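Local coordinates for protein ribosomal RNA small subunit methyltransferase E (Neisseria gonorrhoeae, PDB 5VM8) that probably methylates a uridine of 16S ribosomal RNA at N3, using S-adenosyl methionine as methyl donor, as a trefoil-knotted SPOUT enzyme with a PUA domain, at residues A[42-47]-A[54-59]; A[110-115]-A[153-158]; A[183-188]-A[221-226]. One frame throughout, in Å; residues are numbered along the deposited sequence.

Contact 1. Residues A[42-47]-A[54-59]; sequences NENITL and AHTARL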
loop_
_atom_site.group_PDB
_atom_site.type_symbol
_atom_site.label_atom_id
_atom_site.label_comp_id
_atom_site.label_asym_id
_atom_site.label_seq_id
_atom_site.Cartn_x
_atom_site.Cartn_y
_atom_site.Cartn_z
ATOM N N ASN A 42 -29.204 -12.701 0.986
ATOM C CA ASN A 42 -29.084 -13.697 2.058
ATOM C C ASN A 42 -27.745 -14.431 2.006
ATOM O O ASN A 42 -27.499 -15.293 2.862
ATOM C CB ASN A 42 -30.234 -14.718 2.095
ATOM C CG ASN A 42 -30.619 -15.103 3.520
ATOM O OD1 ASN A 42 -31.151 -14.286 4.276
ATOM N ND2 ASN A 42 -30.349 -16.349 3.890
ATOM N N GLU A 43 -26.887 -14.143 1.033
ATOM C CA GLU A 43 -25.506 -14.578 1.117
ATOM C C GLU A 43 -24.734 -13.632 2.027
ATOM O O GLU A 43 -25.153 -12.497 2.285
ATOM C CB GLU A 43 -24.855 -14.655 -0.272
ATOM C CG GLU A 43 -25.479 -15.713 -1.180
ATOM C CD GLU A 43 -24.904 -15.724 -2.586
ATOM O OE1 GLU A 43 -23.918 -15.003 -2.845
ATOM O OE2 GLU A 43 -25.441 -16.473 -3.434
ATOM N N ASN A 44 -23.613 -14.126 2.546
ATOM C CA ASN A 44 -22.793 -13.388 3.495
ATOM C C ASN A 44 -21.627 -12.708 2.790
ATOM O O ASN A 44 -21.089 -13.212 1.800
ATOM C CB ASN A 44 -22.266 -14.314 4.591
ATOM C CG ASN A 44 -23.359 -14.810 5.508
ATOM O OD1 ASN A 44 -24.486 -14.301 5.500
ATOM N ND2 ASN A 44 -23.040 -15.826 6.296
ATOM N N ILE A 45 -21.249 -11.544 3.320
ATOM C CA ILE A 45 -20.141 -10.729 2.838
ATOM C C ILE A 45 -19.277 -10.310 4.025
ATOM O O ILE A 45 -19.655 -10.483 5.180
ATOM C CB ILE A 45 -20.657 -9.510 2.041
ATOM C CG1 ILE A 45 -21.562 -8.656 2.935
ATOM C CG2 ILE A 45 -21.397 -9.959 0.767
ATOM C CD1 ILE A 45 -21.200 -7.226 3.015
ATOM N N THR A 46 -18.093 -9.770 3.731
ATOM C CA THR A 46 -17.182 -9.260 4.754
ATOM C C THR A 46 -17.096 -7.746 4.645
ATOM O O THR A 46 -16.918 -7.209 3.546
ATOM C CB THR A 46 -15.771 -9.855 4.635
ATOM O OG1 THR A 46 -15.804 -11.257 4.906
ATOM C CG2 THR A 46 -14.826 -9.203 5.612
ATOM N N LEU A 47 -17.230 -7.067 5.783
ATOM C CA LEU A 47 -17.105 -5.617 5.866
ATOM C C LEU A 47 -15.970 -5.296 6.822
ATOM O O LEU A 47 -16.001 -5.718 7.981
ATOM C CB LEU A 47 -18.413 -4.976 6.343
ATOM C CG LEU A 47 -19.626 -5.083 5.410
ATOM C CD1 LEU A 47 -20.900 -4.498 6.036
ATOM C CD2 LEU A 47 -19.332 -4.415 4.083
ATOM N N ALA A 54 -12.896 -6.427 11.179
ATOM C CA ALA A 54 -13.837 -6.821 10.144
ATOM C C ALA A 54 -15.062 -7.470 10.774
ATOM O O ALA A 54 -15.049 -7.886 11.934
ATOM C CB ALA A 54 -13.197 -7.778 9.125
ATOM N N HIS A 55 -16.135 -7.532 9.997
ATOM C CA HIS A 55 -17.361 -8.168 10.436
ATOM C C HIS A 55 -17.901 -9.047 9.322
ATOM O O HIS A 55 -17.683 -8.784 8.137
ATOM C CB HIS A 55 -18.421 -7.141 10.836
ATOM C CG HIS A 55 -18.114 -6.423 12.107
ATOM N ND1 HIS A 55 -18.623 -6.820 13.326
ATOM C CD2 HIS A 55 -17.330 -5.349 12.357
ATOM C CE1 HIS A 55 -18.184 -6.008 14.269
ATOM N NE2 HIS A 55 -17.395 -5.109 13.709
ATOM N N THR A 56 -18.615 -10.090 9.723
ATOM C CA THR A 56 -19.393 -10.890 8.796
ATOM C C THR A 56 -20.799 -10.317 8.805
ATOM O O THR A 56 -21.338 -10.002 9.870
ATOM C CB THR A 56 -19.420 -12.365 9.211
ATOM O OG1 THR A 56 -18.095 -12.817 9.506
ATOM C CG2 THR A 56 -19.992 -13.226 8.098
ATOM N N ALA A 57 -21.379 -10.149 7.618
ATOM C CA ALA A 57 -22.702 -9.555 7.496
ATOM C C ALA A 57 -23.551 -10.361 6.523
ATOM O O ALA A 57 -23.039 -10.897 5.537
ATOM C CB ALA A 57 -22.622 -8.091 7.043
ATOM N N ARG A 58 -24.846 -10.454 6.811
ATOM C CA ARG A 58 -25.790 -11.093 5.904
ATOM C C ARG A 58 -26.406 -10.011 5.021
ATOM O O ARG A 58 -26.968 -9.036 5.532
ATOM C CB ARG A 58 -26.870 -11.845 6.685
ATOM C CG ARG A 58 -27.944 -12.517 5.822
ATOM C CD ARG A 58 -28.968 -13.318 6.644
ATOM N NE ARG A 58 -29.578 -12.520 7.708
ATOM C CZ ARG A 58 -29.371 -12.722 9.007
ATOM N NH1 ARG A 58 -29.957 -11.942 9.911
ATOM N NH2 ARG A 58 -28.583 -13.715 9.403
ATOM N N LEU A 59 -26.291 -10.179 3.700
ATOM C CA LEU A 59 -26.842 -9.220 2.741
ATOM C C LEU A 59 -28.365 -9.265 2.783
ATOM O O LEU A 59 -28.971 -10.260 2.378
ATOM C CB LEU A 59 -26.344 -9.527 1.333
ATOM C CG LEU A 59 -26.730 -8.513 0.248
ATOM C CD1 LEU A 59 -26.343 -7.101 0.681
ATOM C CD2 LEU A 59 -26.110 -8.859 -1.110
#
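Residues 42-47 and 54-59 are the two arms of a beta hairpin, and four backbone bonds lace Ile-45 to Ala-57 and Leu-47 to His-55. Both are antiparallel hydrogen-bonded pairs; Ile-45 N reaches Ala-57 O at 2.9 Å and His-55 N reaches Leu-47 O at 2.7 Å. The strand axes run at 142°, antiparallel with a marked twist. At the far end Leu-59 is held twice: its N donates to Glu-43 O (2.9 Å) and its O accepts from Asn-42 N (2.8 Å). Two residues thus face one and Asn-42 has a positive phi of 78°, the pattern of a G1 beta bulge.

Side chains sort onto two faces. On one, Ala-57 CB touches Leu-47 CD1 at 4.1 Å and lies beside Ile-45 CG1; Phe-12 and Ile-71 of the flanking strands add to this apolar layer. On the other, Arg-58 leaves the backbone extended through chi2 (chi1 178°), then bends at chi3; it runs alongside Asn-42, whose OD1 meets Arg-58 CD at 3.4 Å. Asn-44 OD1 sits over the root of the same chain, 3.6 Å from Arg-58 CB. Further along this face, Thr-46 CG2 meets Ala-54 CB at 4.1 Å.

The amide oxygens thus touch the arginine's methylenes, a mild polar contact, and cohesion between the arms rests chiefly on the backbone ladder and the largely apolar face of Ile-45, Leu-47 and Ala-57 in this PUA-domain sheet.

Contact 2. Residues A[110-115]-A[153-158]; sequences TAIQPV and PPVLPI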
loop_
_atom_site.group_PDB
_atom_site.type_symbol
_atom_site.label_atom_id
_atom_site.label_comp_id
_atom_site.label_asym_id
_atom_site.label_seq_id
_atom_site.Cartn_x
_atom_site.Cartn_y
_atom_site.Cartn_z
ATOM N N THR A 110 3.143 -1.329 4.699
ATOM C CA THR A 110 2.277 -0.710 5.703
ATOM C C THR A 110 1.912 0.729 5.376
ATOM O O THR A 110 0.881 1.209 5.851
ATOM C CB THR A 110 2.888 -0.756 7.112
ATOM O OG1 THR A 110 3.655 0.432 7.343
ATOM C CG2 THR A 110 3.758 -1.956 7.285
ATOM N N ALA A 111 2.724 1.438 4.596
ATOM C CA ALA A 111 2.373 2.786 4.176
ATOM C C ALA A 111 3.116 3.114 2.892
ATOM O O ALA A 111 4.150 2.525 2.582
ATOM C CB ALA A 111 2.698 3.819 5.265
ATOM N N ILE A 112 2.572 4.077 2.155
ATOM C CA ILE A 112 3.099 4.490 0.862
ATOM C C ILE A 112 3.153 6.015 0.824
ATOM O O ILE A 112 2.152 6.689 1.096
ATOM C CB ILE A 112 2.254 3.939 -0.302
ATOM C CG1 ILE A 112 2.336 2.409 -0.327
ATOM C CG2 ILE A 112 2.726 4.534 -1.623
ATOM C CD1 ILE A 112 1.096 1.722 -0.921
ATOM N N GLN A 113 4.337 6.551 0.534
ATOM C CA GLN A 113 4.591 7.987 0.467
ATOM C C GLN A 113 5.004 8.302 -0.963
ATOM O O GLN A 113 6.179 8.161 -1.323
ATOM C CB GLN A 113 5.663 8.410 1.478
ATOM C CG GLN A 113 6.048 9.893 1.438
ATOM C CD GLN A 113 4.897 10.826 1.767
ATOM O OE1 GLN A 113 4.583 11.062 2.941
ATOM N NE2 GLN A 113 4.249 11.354 0.730
ATOM N N PRO A 114 4.068 8.697 -1.821
ATOM C CA PRO A 114 4.448 9.107 -3.179
ATOM C C PRO A 114 5.190 10.433 -3.146
ATOM O O PRO A 114 4.807 11.357 -2.422
ATOM C CB PRO A 114 3.103 9.249 -3.896
ATOM C CG PRO A 114 2.136 9.594 -2.795
ATOM C CD PRO A 114 2.634 8.900 -1.552
ATOM N N VAL A 115 6.242 10.538 -3.955
ATOM C CA VAL A 115 7.071 11.737 -3.945
ATOM C C VAL A 115 7.390 12.149 -5.368
ATOM O O VAL A 115 7.496 11.321 -6.277
ATOM C CB VAL A 115 8.413 11.612 -3.174
ATOM C CG1 VAL A 115 8.205 11.226 -1.728
ATOM C CG2 VAL A 115 9.369 10.684 -3.894
ATOM N N PRO A 153 -3.316 0.241 4.090
ATOM C CA PRO A 153 -2.172 1.156 4.170
ATOM C C PRO A 153 -2.541 2.494 3.559
ATOM O O PRO A 153 -3.182 2.541 2.502
ATOM C CB PRO A 153 -1.071 0.445 3.360
ATOM C CG PRO A 153 -1.763 -0.612 2.539
ATOM C CD PRO A 153 -3.052 -0.947 3.253
ATOM N N PRO A 154 -2.195 3.603 4.209
ATOM C CA PRO A 154 -2.511 4.920 3.631
ATOM C C PRO A 154 -1.613 5.241 2.449
ATOM O O PRO A 154 -0.456 4.818 2.387
ATOM C CB PRO A 154 -2.242 5.888 4.789
ATOM C CG PRO A 154 -1.140 5.204 5.572
ATOM C CD PRO A 154 -1.443 3.712 5.472
ATOM N N VAL A 155 -2.164 5.967 1.485
ATOM C CA VAL A 155 -1.355 6.625 0.462
ATOM C C VAL A 155 -1.252 8.082 0.900
ATOM O O VAL A 155 -2.240 8.821 0.879
ATOM C CB VAL A 155 -1.958 6.495 -0.943
ATOM C CG1 VAL A 155 -0.988 7.049 -1.976
ATOM C CG2 VAL A 155 -2.355 5.042 -1.260
ATOM N N LEU A 156 -0.101 8.468 1.363
ATOM C CA LEU A 156 0.072 9.775 1.981
ATOM C C LEU A 156 0.088 10.892 0.930
ATOM O O LEU A 156 0.408 10.653 -0.238
ATOM C CB LEU A 156 1.347 9.795 2.812
ATOM C CG LEU A 156 1.390 8.721 3.918
ATOM C CD1 LEU A 156 2.763 8.659 4.607
ATOM C CD2 LEU A 156 0.299 8.940 4.961
ATOM N N PRO A 157 -0.281 12.114 1.316
ATOM C CA PRO A 157 -0.255 13.227 0.354
ATOM C C PRO A 157 1.110 13.383 -0.311
ATOM O O PRO A 157 2.156 13.139 0.294
ATOM C CB PRO A 157 -0.603 14.446 1.211
ATOM C CG PRO A 157 -1.328 13.905 2.403
ATOM C CD PRO A 157 -0.784 12.521 2.641
ATOM N N ILE A 158 1.079 13.742 -1.594
ATOM C CA ILE A 158 2.297 13.926 -2.371
ATOM C C ILE A 158 3.157 15.025 -1.770
ATOM O O ILE A 158 2.659 16.080 -1.364
ATOM C CB ILE A 158 1.945 14.248 -3.836
ATOM C CG1 ILE A 158 1.095 13.112 -4.436
ATOM C CG2 ILE A 158 3.213 14.553 -4.628
ATOM C CD1 ILE A 158 0.571 13.370 -5.819
#
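Pro-114 sets its ring into a hollow formed by Val-155, Leu-156 and Ile-158. Its CD lies 3.1 Å from Leu-156 O; the proline nitrogen has no hydrogen to give. Its CG meets Ile-158 CG1 at 4.0 Å, the two side chains crossing at about a right angle. Val-155 CG1 closes the side of the hollow, 4.1 Å from Pro-114 CD. At the other end Pro-153 CB abuts Thr-110 O, and Pro-154 CG fits against Ala-111 CB at 4.1 Å.

Between these bumps the chains run 17° apart end to end, joined by a single bridge. Ile-112 N donates to Pro-154 O, and Leu-156 N donates almost straight to Ile-112 O (2.9 Å, 178° at the hydrogen). Gln-113 arches over Leu-156: a chi2 of 62° brings OE1 to 3.4 Å from Leu-156 CD1. Its NE2 donates across to Pro-157 O (2.8 Å) and, in a longer bond within its own segment, to Pro-114 O (3.2 Å) from above that carbonyl plane. Both acceptors lie near the amide plane, fixing the group's rotation.

Outward, Pro-153 and Val-155 pack on helix 128-147, and Gln-137 OE1 accepts from Val-155 N. The contact joins strand 111-116 of the parallel methyltransferase-domain sheet to the chain leading into its outermost strand 159-160. Pro-153, Pro-154, Pro-157 and Pro-114 offer no N-H, consistent with one bridge supplemented by a glutamine side chain and proline rings seated against the opposite chain.

Contact 3. Residues A[183-188]-A[221-226]; sequences CKLGDI and VTLGKR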
loop_
_atom_site.group_PDB
_atom_site.type_symbol
_atom_site.label_atom_id
_atom_site.label_comp_id
_atom_site.label_asym_id
_atom_site.label_seq_id
_atom_site.Cartn_x
_atom_site.Cartn_y
_atom_site.Cartn_z
ATOM N N CYS A 183 25.395 -2.033 -0.461
ATOM C CA CYS A 183 25.569 -3.367 0.106
ATOM C C CYS A 183 24.324 -4.186 -0.240
ATOM O O CYS A 183 23.329 -3.663 -0.752
ATOM C CB CYS A 183 25.781 -3.326 1.629
ATOM S SG CYS A 183 24.287 -2.908 2.639
ATOM N N LYS A 184 24.376 -5.488 0.001
ATOM C CA LYS A 184 23.159 -6.223 -0.263
ATOM C C LYS A 184 22.172 -5.949 0.860
ATOM O O LYS A 184 22.545 -5.578 1.976
ATOM C CB LYS A 184 23.426 -7.723 -0.368
ATOM C CG LYS A 184 24.428 -8.098 -1.445
ATOM C CD LYS A 184 24.821 -9.565 -1.355
ATOM C CE LYS A 184 23.894 -10.416 -2.179
ATOM N NZ LYS A 184 23.640 -9.708 -3.446
ATOM N N LEU A 185 20.897 -6.154 0.547
ATOM C CA LEU A 185 19.834 -5.989 1.529
ATOM C C LEU A 185 19.988 -6.967 2.678
ATOM O O LEU A 185 19.642 -6.641 3.818
ATOM C CB LEU A 185 18.484 -6.183 0.842
ATOM C CG LEU A 185 17.195 -5.904 1.589
ATOM C CD1 LEU A 185 17.096 -4.453 1.990
ATOM C CD2 LEU A 185 16.050 -6.310 0.680
ATOM N N GLY A 186 20.487 -8.174 2.407
ATOM C CA GLY A 186 20.706 -9.111 3.494
ATOM C C GLY A 186 21.877 -8.721 4.374
ATOM O O GLY A 186 21.849 -8.947 5.589
ATOM N N ASP A 187 22.890 -8.083 3.792
ATOM C CA ASP A 187 24.107 -7.699 4.504
ATOM C C ASP A 187 23.952 -6.421 5.317
ATOM O O ASP A 187 24.956 -5.936 5.838
ATOM C CB ASP A 187 25.269 -7.530 3.524
ATOM C CG ASP A 187 25.619 -8.811 2.808
ATOM O OD1 ASP A 187 25.414 -9.898 3.379
ATOM O OD2 ASP A 187 26.110 -8.733 1.666
ATOM N N ILE A 188 22.739 -5.855 5.432
ATOM C CA ILE A 188 22.539 -4.638 6.216
ATOM C C ILE A 188 22.383 -5.016 7.673
ATOM O O ILE A 188 22.001 -6.140 8.003
ATOM C CB ILE A 188 21.314 -3.798 5.777
ATOM C CG1 ILE A 188 20.033 -4.406 6.343
ATOM C CG2 ILE A 188 21.240 -3.556 4.270
ATOM C CD1 ILE A 188 18.859 -3.478 6.326
ATOM N N VAL A 221 21.079 -0.132 -1.234
ATOM C CA VAL A 221 20.940 -1.593 -1.250
ATOM C C VAL A 221 20.740 -2.100 -2.672
ATOM O O VAL A 221 20.123 -1.426 -3.505
ATOM C CB VAL A 221 19.762 -2.093 -0.385
ATOM C CG1 VAL A 221 20.041 -1.890 1.104
ATOM C CG2 VAL A 221 18.491 -1.394 -0.808
ATOM N N THR A 222 21.317 -3.265 -2.956
ATOM C CA THR A 222 21.068 -4.032 -4.166
ATOM C C THR A 222 20.504 -5.395 -3.781
ATOM O O THR A 222 20.692 -5.860 -2.658
ATOM C CB THR A 222 22.324 -4.280 -4.982
ATOM O OG1 THR A 222 23.181 -5.130 -4.223
ATOM C CG2 THR A 222 23.018 -2.978 -5.374
ATOM N N LEU A 223 19.758 -6.005 -4.701
ATOM C CA LEU A 223 19.302 -7.387 -4.566
ATOM C C LEU A 223 19.752 -8.192 -5.767
ATOM O O LEU A 223 19.179 -8.051 -6.850
ATOM C CB LEU A 223 17.793 -7.509 -4.469
ATOM C CG LEU A 223 16.841 -6.379 -4.368
ATOM C CD1 LEU A 223 15.760 -6.627 -5.383
ATOM C CD2 LEU A 223 16.309 -6.489 -2.954
ATOM N N GLY A 224 20.710 -9.070 -5.590
ATOM C CA GLY A 224 21.054 -9.984 -6.659
ATOM C C GLY A 224 22.022 -9.395 -7.666
ATOM O O GLY A 224 22.307 -8.203 -7.691
ATOM N N LYS A 225 22.498 -10.260 -8.558
ATOM C CA LYS A 225 23.613 -9.869 -9.399
ATOM C C LYS A 225 23.227 -8.914 -10.518
ATOM O O LYS A 225 24.097 -8.176 -10.984
ATOM C CB LYS A 225 24.260 -11.124 -9.990
ATOM N N ARG A 226 21.966 -8.900 -10.953
ATOM C CA ARG A 226 21.525 -8.044 -12.041
ATOM C C ARG A 226 20.672 -6.913 -11.479
ATOM O O ARG A 226 19.810 -7.143 -10.615
ATOM C CB ARG A 226 20.716 -8.813 -13.090
ATOM C CG ARG A 226 21.311 -10.143 -13.556
ATOM C CD ARG A 226 20.357 -10.906 -14.518
ATOM N NE ARG A 226 19.082 -11.318 -13.910
ATOM C CZ ARG A 226 18.947 -12.338 -13.064
ATOM N NH1 ARG A 226 20.006 -13.068 -12.703
ATOM N NH2 ARG A 226 17.754 -12.627 -12.568
#
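Cys-183 and Lys-184 pair in parallel with Val-221 and Thr-222, and two backbone hydrogen bonds join the two segments. Thr-222 N donates to Cys-183 O at 3.0 Å, and Thr-222 O in turn accepts from Leu-185 N at 3.2 Å, so Thr-222 is held from both its N and O. Weaker CA-H...O contacts accompany them: Val-221 CA lies 3.2 Å from Cys-183 O, with 151° at the hydrogen, and Lys-184 CA approaches Thr-222 O.

The apolar contacts gather around Leu-185 and Val-221. A chi1 of -173° swings the Leu-185 branch away from its own N, sending CD1 across to Val-221 CG1 (4.0 Å) and CD2 alongside Leu-223 CD2 (3.6 Å); the Leu-223 rotamer is unusual, which makes that last distance less certain. Ile-188, brought back by the type I turn from Leu-185 to Ile-188, lays CG2 on the same Val-221 CG1 at 3.8 Å. Behind them, Ile-188 and Val-221 rest on Leu-175 of strand 173-177, which also touches Leu-185, while the two leucines meet helix 232-244.

The backbone bonds stop at Leu-185, and beyond them the aliphatic contacts carry the joint on at the edge of the methyltransferase sheet.

Overall arrangement
Starting at the N terminus, contact 1 closes first: six residues separate its arms, a hairpin of the PUA-domain sheet. Contact 2 comes next, closing a loop of 37 residues that carries helix 128-147, and contact 3 last, closing one of 32 residues that includes strand 195-199 and helix 207-215. The three are strictly in series; none nests or crosses. Contacts 2 and 3 sit near the two opposite edges of the parallel methyltransferase sheet, their centres about 25 Å apart. Contact 1 belongs to the separate mixed sheet, with its centre about 44 Å from that of contact 3, across the centre of the chain.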